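Side-chain contacts in glucokinase (PDB 6EDI), which probably phosphorylates D-glucose with ATP to give glucose 6-phosphate, as a dimeric member of the glucokinase family caught here in an open conformation: residues A167-G172 with G197-R202; L218-G223 with S227-A232; E285-Y290 with D324-N329. All blocks are in the same frame, centred on the assembly; numbering follows the deposited sequence.

Interaction 1. Residues A167-G172 with G197-R202; sequences ALSNAG and GSTIGR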
loop_
_atom_site.group_PDB
_atom_site.type_symbol
_atom_site.label_atom_id
_atom_site.label_comp_id
_atom_site.label_asym_id
_atom_site.label_seq_id
_atom_site.Cartn_x
_atom_site.Cartn_y
_atom_site.Cartn_z
ATOM N N ALA A 167 -10.195 15.048 -4.326
ATOM C CA ALA A 167 -10.539 16.421 -4.670
ATOM C C ALA A 167 -12.049 16.612 -4.607
ATOM O O ALA A 167 -12.537 17.579 -4.017
ATOM C CB ALA A 167 -10.004 16.777 -6.028
ATOM N N LEU A 168 -12.784 15.688 -5.215
ATOM C CA LEU A 168 -14.242 15.748 -5.206
ATOM C C LEU A 168 -14.783 15.686 -3.788
ATOM O O LEU A 168 -15.748 16.379 -3.439
ATOM C CB LEU A 168 -14.833 14.607 -6.030
ATOM C CG LEU A 168 -14.605 14.628 -7.542
ATOM C CD1 LEU A 168 -14.966 13.288 -8.175
ATOM C CD2 LEU A 168 -15.425 15.748 -8.148
ATOM N N SER A 169 -14.163 14.837 -2.977
ATOM C CA SER A 169 -14.560 14.659 -1.590
ATOM C C SER A 169 -14.378 15.950 -0.786
ATOM O O SER A 169 -15.311 16.413 -0.130
ATOM C CB SER A 169 -13.748 13.530 -0.956
ATOM O OG SER A 169 -14.224 13.255 0.342
ATOM N N ASN A 170 -13.170 16.519 -0.831
ATOM C CA ASN A 170 -12.881 17.751 -0.093
ATOM C C ASN A 170 -13.758 18.899 -0.568
ATOM O O ASN A 170 -14.035 19.835 0.177
ATOM C CB ASN A 170 -11.406 18.129 -0.233
ATOM C CG ASN A 170 -10.496 17.183 0.510
ATOM O OD1 ASN A 170 -10.936 16.477 1.421
ATOM N ND2 ASN A 170 -9.220 17.151 0.123
ATOM N N ALA A 171 -14.202 18.810 -1.816
ATOM C CA ALA A 171 -15.079 19.818 -2.375
ATOM C C ALA A 171 -16.518 19.698 -1.874
ATOM O O ALA A 171 -17.323 20.608 -2.086
ATOM C CB ALA A 171 -15.041 19.763 -3.901
ATOM N N GLY A 172 -16.851 18.578 -1.239
ATOM C CA GLY A 172 -18.192 18.364 -0.714
ATOM C C GLY A 172 -19.131 17.839 -1.784
ATOM O O GLY A 172 -20.345 17.825 -1.606
ATOM N N GLY A 197 -20.969 8.155 1.645
ATOM C CA GLY A 197 -21.045 8.615 0.265
ATOM C C GLY A 197 -20.947 10.123 0.154
ATOM O O GLY A 197 -20.853 10.654 -0.937
ATOM N N SER A 198 -20.964 10.814 1.293
ATOM C CA SER A 198 -20.884 12.277 1.295
ATOM C C SER A 198 -19.440 12.721 1.226
ATOM O O SER A 198 -19.144 13.853 0.868
ATOM C CB SER A 198 -21.537 12.834 2.551
ATOM O OG SER A 198 -22.890 12.429 2.601
ATOM N N THR A 199 -18.545 11.803 1.579
ATOM C CA THR A 199 -17.122 12.094 1.688
ATOM C C THR A 199 -16.441 10.740 1.694
ATOM O O THR A 199 -17.106 9.731 1.959
ATOM C CB THR A 199 -16.825 12.828 3.010
ATOM O OG1 THR A 199 -15.408 12.965 3.188
ATOM C CG2 THR A 199 -17.419 12.060 4.179
ATOM N N ILE A 200 -15.149 10.676 1.370
ATOM C CA ILE A 200 -14.418 9.424 1.610
ATOM C C ILE A 200 -14.115 9.337 3.096
ATOM O O ILE A 200 -13.935 8.253 3.649
ATOM C CB ILE A 200 -13.098 9.311 0.819
ATOM C CG1 ILE A 200 -12.180 10.505 1.095
ATOM C CG2 ILE A 200 -13.373 9.176 -0.679
ATOM C CD1 ILE A 200 -10.733 10.253 0.658
ATOM N N GLY A 201 -14.070 10.493 3.749
ATOM C CA GLY A 201 -13.832 10.536 5.184
ATOM C C GLY A 201 -12.368 10.409 5.560
ATOM O O GLY A 201 -11.502 10.318 4.689
ATOM N N ARG A 202 -12.090 10.422 6.864
ATOM C CA ARG A 202 -10.719 10.316 7.369
ATOM C C ARG A 202 -10.287 8.864 7.574
ATOM O O ARG A 202 -10.289 8.340 8.700
ATOM C CB ARG A 202 -10.560 11.089 8.678
ATOM C CG ARG A 202 -10.913 12.553 8.548
ATOM C CD ARG A 202 -9.759 13.438 8.969
ATOM N NE ARG A 202 -10.020 14.833 8.634
ATOM C CZ ARG A 202 -10.246 15.785 9.526
ATOM N NH1 ARG A 202 -10.214 15.504 10.823
ATOM N NH2 ARG A 202 -10.482 17.025 9.119
HETATM O O HOH W 1 -20.853 14.959 -1.379
#

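Interaction 2. Residues L218-G223 with S227-A232; sequences LIHYVG and SYIVLA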
loop_
_atom_site.group_PDB
_atom_site.type_symbol
_atom_site.label_atom_id
_atom_site.label_comp_id
_atom_site.label_asym_id
_atom_site.label_seq_id
_atom_site.Cartn_x
_atom_site.Cartn_y
_atom_site.Cartn_z
ATOM N N LEU A 218 -4.157 3.639 -3.835
ATOM C CA LEU A 218 -4.674 3.758 -2.483
ATOM C C LEU A 218 -4.497 5.176 -1.998
ATOM O O LEU A 218 -3.380 5.723 -2.051
ATOM C CB LEU A 218 -3.957 2.783 -1.546
ATOM C CG LEU A 218 -4.312 2.888 -0.062
ATOM C CD1 LEU A 218 -5.587 2.107 0.265
ATOM C CD2 LEU A 218 -3.142 2.485 0.821
ATOM N N ILE A 219 -5.593 5.774 -1.538
ATOM C CA ILE A 219 -5.503 7.051 -0.859
ATOM C C ILE A 219 -5.282 6.702 0.608
ATOM O O ILE A 219 -6.164 6.149 1.276
ATOM C CB ILE A 219 -6.765 7.903 -0.993
ATOM C CG1 ILE A 219 -7.235 7.987 -2.451
ATOM C CG2 ILE A 219 -6.511 9.318 -0.426
ATOM C CD1 ILE A 219 -8.492 8.791 -2.639
ATOM N N HIS A 220 -4.083 6.980 1.100
ATOM C CA HIS A 220 -3.765 6.674 2.503
ATOM C C HIS A 220 -3.966 7.924 3.342
ATOM O O HIS A 220 -3.451 8.986 2.994
ATOM C CB HIS A 220 -2.328 6.175 2.619
ATOM C CG HIS A 220 -1.863 5.995 4.038
ATOM N ND1 HIS A 220 -2.381 5.031 4.870
ATOM C CD2 HIS A 220 -0.922 6.651 4.755
ATOM C CE1 HIS A 220 -1.784 5.100 6.051
ATOM N NE2 HIS A 220 -0.891 6.069 6.004
ATOM N N TYR A 221 -4.744 7.814 4.420
ATOM C CA TYR A 221 -4.946 8.945 5.317
ATOM C C TYR A 221 -3.880 8.932 6.394
ATOM O O TYR A 221 -3.587 7.884 6.964
ATOM C CB TYR A 221 -6.333 8.931 5.971
ATOM C CG TYR A 221 -6.460 10.015 7.017
ATOM C CD1 TYR A 221 -6.538 11.349 6.658
ATOM C CD2 TYR A 221 -6.471 9.701 8.369
ATOM C CE1 TYR A 221 -6.634 12.342 7.607
ATOM C CE2 TYR A 221 -6.563 10.691 9.327
ATOM C CZ TYR A 221 -6.648 12.006 8.939
ATOM O OH TYR A 221 -6.745 12.994 9.882
ATOM N N VAL A 222 -3.311 10.106 6.654
ATOM C CA VAL A 222 -2.194 10.274 7.582
ATOM C C VAL A 222 -2.618 11.120 8.787
ATOM O O VAL A 222 -2.718 12.350 8.697
ATOM C CB VAL A 222 -0.987 10.963 6.894
ATOM C CG1 VAL A 222 0.139 11.133 7.890
ATOM C CG2 VAL A 222 -0.507 10.179 5.663
ATOM N N GLY A 223 -2.851 10.475 9.926
ATOM C CA GLY A 223 -3.388 11.178 11.082
ATOM C C GLY A 223 -2.505 12.284 11.647
ATOM O O GLY A 223 -3.014 13.318 12.113
ATOM N N SER A 227 -3.605 14.640 6.635
ATOM C CA SER A 227 -3.481 14.806 5.194
ATOM C C SER A 227 -3.533 13.435 4.559
ATOM O O SER A 227 -3.489 12.412 5.258
ATOM C CB SER A 227 -2.159 15.484 4.841
ATOM O OG SER A 227 -1.093 14.734 5.374
ATOM N N TYR A 228 -3.626 13.409 3.237
ATOM C CA TYR A 228 -3.671 12.142 2.521
ATOM C C TYR A 228 -2.503 12.030 1.544
ATOM O O TYR A 228 -2.002 13.041 1.040
ATOM C CB TYR A 228 -4.959 12.057 1.695
ATOM C CG TYR A 228 -6.270 12.152 2.451
ATOM C CD1 TYR A 228 -6.774 13.381 2.884
ATOM C CD2 TYR A 228 -7.037 11.026 2.661
ATOM C CE1 TYR A 228 -8.001 13.459 3.554
ATOM C CE2 TYR A 228 -8.264 11.092 3.315
ATOM C CZ TYR A 228 -8.738 12.300 3.751
ATOM O OH TYR A 228 -9.953 12.329 4.406
ATOM N N ILE A 229 -2.088 10.803 1.238
ATOM C CA ILE A 229 -1.116 10.603 0.178
ATOM C C ILE A 229 -1.601 9.423 -0.638
ATOM O O ILE A 229 -2.133 8.464 -0.092
ATOM C CB ILE A 229 0.325 10.371 0.721
ATOM C CG1 ILE A 229 1.322 10.193 -0.430
ATOM C CG2 ILE A 229 0.376 9.190 1.719
ATOM C CD1 ILE A 229 2.781 10.371 -0.009
ATOM N N VAL A 230 -1.464 9.510 -1.951
ATOM C CA VAL A 230 -1.885 8.405 -2.798
ATOM C C VAL A 230 -0.687 7.550 -3.187
ATOM O O VAL A 230 0.390 8.065 -3.500
ATOM C CB VAL A 230 -2.614 8.883 -4.065
ATOM C CG1 VAL A 230 -2.886 7.690 -4.997
ATOM C CG2 VAL A 230 -3.919 9.595 -3.696
ATOM N N LEU A 231 -0.875 6.235 -3.146
ATOM C CA LEU A 231 0.136 5.316 -3.619
ATOM C C LEU A 231 -0.429 4.648 -4.850
ATOM O O LEU A 231 -1.529 4.087 -4.794
ATOM C CB LEU A 231 0.459 4.254 -2.566
ATOM C CG LEU A 231 1.422 4.648 -1.442
ATOM C CD1 LEU A 231 0.763 5.646 -0.502
ATOM C CD2 LEU A 231 1.921 3.435 -0.651
ATOM N N ALA A 232 0.321 4.740 -5.945
ATOM C CA ALA A 232 0.085 3.980 -7.178
ATOM C C ALA A 232 0.267 2.491 -6.867
ATOM O O ALA A 232 1.176 2.130 -6.118
ATOM C CB ALA A 232 1.094 4.412 -8.242
#

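Interaction 3. Residues E285-Y290 with D324-N329; sequences EFNYAY and DRLYKN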
loop_
_atom_site.group_PDB
_atom_site.type_symbol
_atom_site.label_atom_id
_atom_site.label_comp_id
_atom_site.label_asym_id
_atom_site.label_seq_id
_atom_site.Cartn_x
_atom_site.Cartn_y
_atom_site.Cartn_z
ATOM N N GLU A 285 -15.100 -10.701 -22.550
ATOM C CA GLU A 285 -15.220 -11.444 -23.805
ATOM C C GLU A 285 -15.003 -12.944 -23.599
ATOM O O GLU A 285 -15.692 -13.767 -24.212
ATOM C CB GLU A 285 -14.257 -10.879 -24.849
ATOM C CG GLU A 285 -14.583 -9.417 -25.185
ATOM C CD GLU A 285 -13.643 -8.782 -26.184
ATOM O OE1 GLU A 285 -12.714 -9.470 -26.655
ATOM O OE2 GLU A 285 -13.840 -7.584 -26.488
ATOM N N PHE A 286 -14.060 -13.297 -22.723
ATOM C CA PHE A 286 -13.847 -14.696 -22.386
ATOM C C PHE A 286 -15.041 -15.256 -21.627
ATOM O O PHE A 286 -15.465 -16.400 -21.850
ATOM C CB PHE A 286 -12.582 -14.873 -21.546
ATOM C CG PHE A 286 -12.379 -16.278 -21.072
ATOM C CD1 PHE A 286 -11.794 -17.222 -21.906
ATOM C CD2 PHE A 286 -12.790 -16.663 -19.802
ATOM C CE1 PHE A 286 -11.614 -18.534 -21.484
ATOM C CE2 PHE A 286 -12.612 -17.966 -19.363
ATOM C CZ PHE A 286 -12.022 -18.909 -20.209
ATOM N N ASN A 287 -15.565 -14.457 -20.705
ATOM C CA ASN A 287 -16.711 -14.876 -19.917
ATOM C C ASN A 287 -17.910 -15.235 -20.778
ATOM O O ASN A 287 -18.631 -16.201 -20.502
ATOM C CB ASN A 287 -17.070 -13.807 -18.900
ATOM C CG ASN A 287 -16.165 -13.855 -17.683
ATOM O OD1 ASN A 287 -15.197 -14.623 -17.660
ATOM N ND2 ASN A 287 -16.469 -13.037 -16.674
ATOM N N TYR A 288 -18.102 -14.465 -21.838
ATOM C CA TYR A 288 -19.219 -14.699 -22.741
ATOM C C TYR A 288 -19.114 -16.063 -23.411
ATOM O O TYR A 288 -20.055 -16.852 -23.373
ATOM C CB TYR A 288 -19.305 -13.599 -23.797
ATOM C CG TYR A 288 -20.550 -13.713 -24.649
ATOM C CD1 TYR A 288 -21.810 -13.502 -24.098
ATOM C CD2 TYR A 288 -20.467 -14.040 -25.994
ATOM C CE1 TYR A 288 -22.957 -13.605 -24.872
ATOM C CE2 TYR A 288 -21.607 -14.145 -26.775
ATOM C CZ TYR A 288 -22.847 -13.928 -26.210
ATOM O OH TYR A 288 -23.980 -14.036 -26.997
ATOM N N ALA A 289 -17.968 -16.330 -24.020
ATOM C CA ALA A 289 -17.705 -17.642 -24.594
ATOM C C ALA A 289 -17.913 -18.720 -23.539
ATOM O O ALA A 289 -18.682 -19.661 -23.745
ATOM C CB ALA A 289 -16.306 -17.704 -25.165
ATOM N N TYR A 290 -17.258 -18.553 -22.391
ATOM C CA TYR A 290 -17.320 -19.532 -21.312
ATOM C C TYR A 290 -18.758 -19.859 -20.903
ATOM O O TYR A 290 -19.064 -21.001 -20.571
ATOM C CB TYR A 290 -16.489 -19.054 -20.107
ATOM C CG TYR A 290 -16.309 -20.081 -18.996
ATOM C CD1 TYR A 290 -15.307 -21.045 -19.065
ATOM C CD2 TYR A 290 -17.121 -20.064 -17.867
ATOM C CE1 TYR A 290 -15.134 -21.973 -18.045
ATOM C CE2 TYR A 290 -16.953 -20.983 -16.848
ATOM C CZ TYR A 290 -15.960 -21.933 -16.947
ATOM O OH TYR A 290 -15.790 -22.848 -15.938
ATOM N N ASP A 324 -22.158 -10.804 -14.873
ATOM C CA ASP A 324 -22.262 -11.162 -13.461
ATOM C C ASP A 324 -20.944 -11.749 -12.962
ATOM O O ASP A 324 -20.455 -11.352 -11.903
ATOM C CB ASP A 324 -23.407 -12.154 -13.238
ATOM C CG ASP A 324 -23.624 -12.489 -11.773
ATOM O OD1 ASP A 324 -23.761 -11.563 -10.938
ATOM O OD2 ASP A 324 -23.659 -13.698 -11.457
ATOM N N ARG A 325 -20.367 -12.683 -13.724
ATOM C CA ARG A 325 -19.078 -13.259 -13.351
ATOM C C ARG A 325 -17.974 -12.203 -13.333
ATOM O O ARG A 325 -17.078 -12.238 -12.474
ATOM C CB ARG A 325 -18.689 -14.436 -14.264
ATOM C CG ARG A 325 -17.485 -15.214 -13.723
ATOM C CD ARG A 325 -16.928 -16.272 -14.661
ATOM N NE ARG A 325 -17.895 -17.318 -14.991
ATOM C CZ ARG A 325 -18.172 -18.360 -14.221
ATOM N NH1 ARG A 325 -17.571 -18.507 -13.043
ATOM N NH2 ARG A 325 -19.065 -19.250 -14.615
ATOM N N LEU A 326 -18.046 -11.260 -14.268
ATOM C CA LEU A 326 -17.066 -10.179 -14.362
ATOM C C LEU A 326 -16.992 -9.403 -13.053
ATOM O O LEU A 326 -15.922 -9.261 -12.470
ATOM C CB LEU A 326 -17.408 -9.211 -15.510
ATOM C CG LEU A 326 -16.239 -8.322 -15.970
ATOM C CD1 LEU A 326 -15.237 -9.124 -16.792
ATOM C CD2 LEU A 326 -16.691 -7.085 -16.745
ATOM N N TYR A 327 -18.136 -8.905 -12.595
ATOM C CA TYR A 327 -18.174 -8.142 -11.361
ATOM C C TYR A 327 -18.045 -8.980 -10.089
ATOM O O TYR A 327 -17.586 -8.488 -9.055
ATOM C CB TYR A 327 -19.415 -7.260 -11.344
ATOM C CG TYR A 327 -19.291 -6.157 -12.354
ATOM C CD1 TYR A 327 -18.148 -5.364 -12.398
ATOM C CD2 TYR A 327 -20.289 -5.928 -13.292
ATOM C CE1 TYR A 327 -18.017 -4.354 -13.329
ATOM C CE2 TYR A 327 -20.163 -4.924 -14.232
ATOM C CZ TYR A 327 -19.023 -4.143 -14.240
ATOM O OH TYR A 327 -18.890 -3.142 -15.160
ATOM N N LYS A 328 -18.444 -10.244 -10.151
ATOM C CA LYS A 328 -18.228 -11.119 -9.004
ATOM C C LYS A 328 -16.730 -11.232 -8.741
ATOM O O LYS A 328 -16.287 -11.194 -7.594
ATOM C CB LYS A 328 -18.857 -12.495 -9.236
ATOM C CG LYS A 328 -20.360 -12.541 -8.936
ATOM C CD LYS A 328 -20.856 -13.980 -8.756
ATOM C CE LYS A 328 -22.369 -14.044 -8.566
ATOM N NZ LYS A 328 -22.866 -13.003 -7.629
ATOM N N ASN A 329 -15.956 -11.344 -9.818
ATOM C CA ASN A 329 -14.501 -11.413 -9.720
ATOM C C ASN A 329 -13.787 -10.081 -9.486
ATOM O O ASN A 329 -12.755 -10.040 -8.797
ATOM C CB ASN A 329 -13.936 -12.144 -10.933
ATOM C CG ASN A 329 -14.083 -13.645 -10.793
ATOM O OD1 ASN A 329 -13.893 -14.185 -9.701
ATOM N ND2 ASN A 329 -14.445 -14.319 -11.875
HETATM O O HOH W 2 -14.713 -13.290 -14.497
HETATM O O HOH W 3 -19.099 -16.609 -17.531
#

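Interaction 1. Residues A167-G172 with G197-R202
Ser-169, near the C-terminal end of helix 157-170, reaches across to Thr-199 and Ile-200 of the loop that runs from helix 187-190 to strand 205-210. Its CB heads for the loop and lies 4.0 Å from Ile-200 CG1, an apolar touch at the foot of the side chain. One bond further out, OG is swung opposite the backbone nitrogen of its own residue (chi1 -174°), which carries it off the helix surface and onto the loop backbone. There it accepts the N-H of Ile-200 at 2.9 Å, a nearly straight bond with 164° at the hydrogen. The same OG lies 3.1 Å from Thr-199 OG1, a hydroxyl pair whose proton is not placed with certainty, and 3.5 Å from Ile-200 CG1. Thr-199 OG1 is also the acceptor of an ST turn, taking the N-H of Gly-201 at 2.9 Å. One helix hydroxyl is thus tied to a loop that is itself folded round a threonine oxygen.

A second link is made by water: a single molecule donates to Ser-198 O, 3.0 Å away, and weakly to Gly-172 O. Gly-172, with positive phi, completes a Schellman motif at the C-terminal end of the helix, its N-H returning to Ser-169 O.

Around this polar join, Ile-200 packs on Val-165 and Leu-166 of helix 157-170, on Leu-174 of helix 174-177 and against strand 227-233. Leu-168 turns to helix 399-409, so the helix end lies between that helix and the loop.

Interaction 2. Residues L218-G223 with S227-A232
The ring of Tyr-228 receives the edge of the Tyr-221 ring in a T-shaped (edge-to-face) pair on one face of a beta hairpin, strands 214-222 and 227-233. Tyr-221 CD1 stands 3.7 Å above the Tyr-228 plane, over the ring centre; the centroids are 5.1 Å apart and the planes are inclined at 62°. Ile-219 CG2 approaches the same tyrosine obliquely, 3.6 Å from Tyr-228 CD2. The imidazole of His-220, on the other face of the hairpin, has Ile-229 CG2 at its edge, near the ring plane.

Different first torsions bring the two rings together: CG of Tyr-221 is anti to its nitrogen (chi1 173°), whereas CG of Tyr-228 lies beside its nitrogen and anti to the carbonyl carbon (chi1 -59°). Both hydroxyls are held outside the pair, Tyr-221 OH by Asp-226 and Tyr-228 OH by Gly-201 O. The tyrosine face also bears Ile-219 and Val-230, which rest on Ala-162 of helix 157-170. The other carries Leu-218, His-220, Val-222, Ser-227, Ile-229 and Leu-231, and part of it meets the second subunit: His-220 packs on Leu-231 of that subunit, and Val-222 and Ile-229 pack on Ile-229 and Val-222 of that chain. The hairpin therefore contributes to the dimer interface.

Three hydrogen-bonded pairs, Leu-218 with Leu-231, His-220 with Ile-229 and Val-222 with Ser-227, alternate with the non-hydrogen-bonded pairs Ile-219 with Val-230 and Tyr-221 with Tyr-228. The two bonds of the pair near the turn differ: Val-222 N reaches Ser-227 O at 2.7 Å, while Ser-227 N to Val-222 O is longer, 3.2 Å.

Interaction 3. Residues E285-Y290 with D324-N329
Asn-287 and Arg-325 mark the closest backbone approach, 7.2 Å between their CA atoms, where segments 285-290 of helix 281-292 and 324-329 of helix 317-341 pack, the axes of these short segments 9.8 Å apart and their N-to-C directions at 128°. This helix-helix contact is mediated largely by polar side chains and water. The Asn-287 amide lies against the aliphatic part of Arg-325, with ND2 3.6 Å from CB of the arginine; the amide and guanidinium planes are 77° apart. Tyr-250 OH binds Asn-287 OD1, and Ala-322 O accepts from ND2, so both ends of the amide have partners that fix its rotation.

A bend at chi3 (-61°) turns the Arg-325 guanidinium toward Tyr-290. The tyrosine puts its edge over one guanidinium face, CE2 lying 3.5 Å from Arg-325 NH2, with the two planes almost perpendicular. Tyr-250 of helix 245-259 touches Arg-325 and meets the Tyr-290 ring edge-to-face.

Two waters complete the join. One accepts from ND2 of both Asn-287 and Asn-329. The other lies in the guanidinium plane at its edge, accepting from Arg-325 NE at 2.9 Å and donating to Asn-287 O at 3.0 Å.

Along the chain the three contacts follow one another, each closing before the next begins, all within the part that belongs to the glucokinase family, of the actin-like ATPase clan. Interactions 1 and 2 adjoin, their centres 14 Å apart: Ile-200 CD1 packs against the Tyr-228 ring. Strand 227-233 is an outermost strand, within this chain, of the mixed sheet that also holds 214-222, 205-210, 345-348, 389-393 and 178-182. Interaction 3 joins helices 281-292 and 317-341, its centre about 32 Å from the centres of the other two. Interactions 1 and 2 thus link helix 157-170 to the hairpin that meets the second subunit, while no other chain touches the segments of interaction 3.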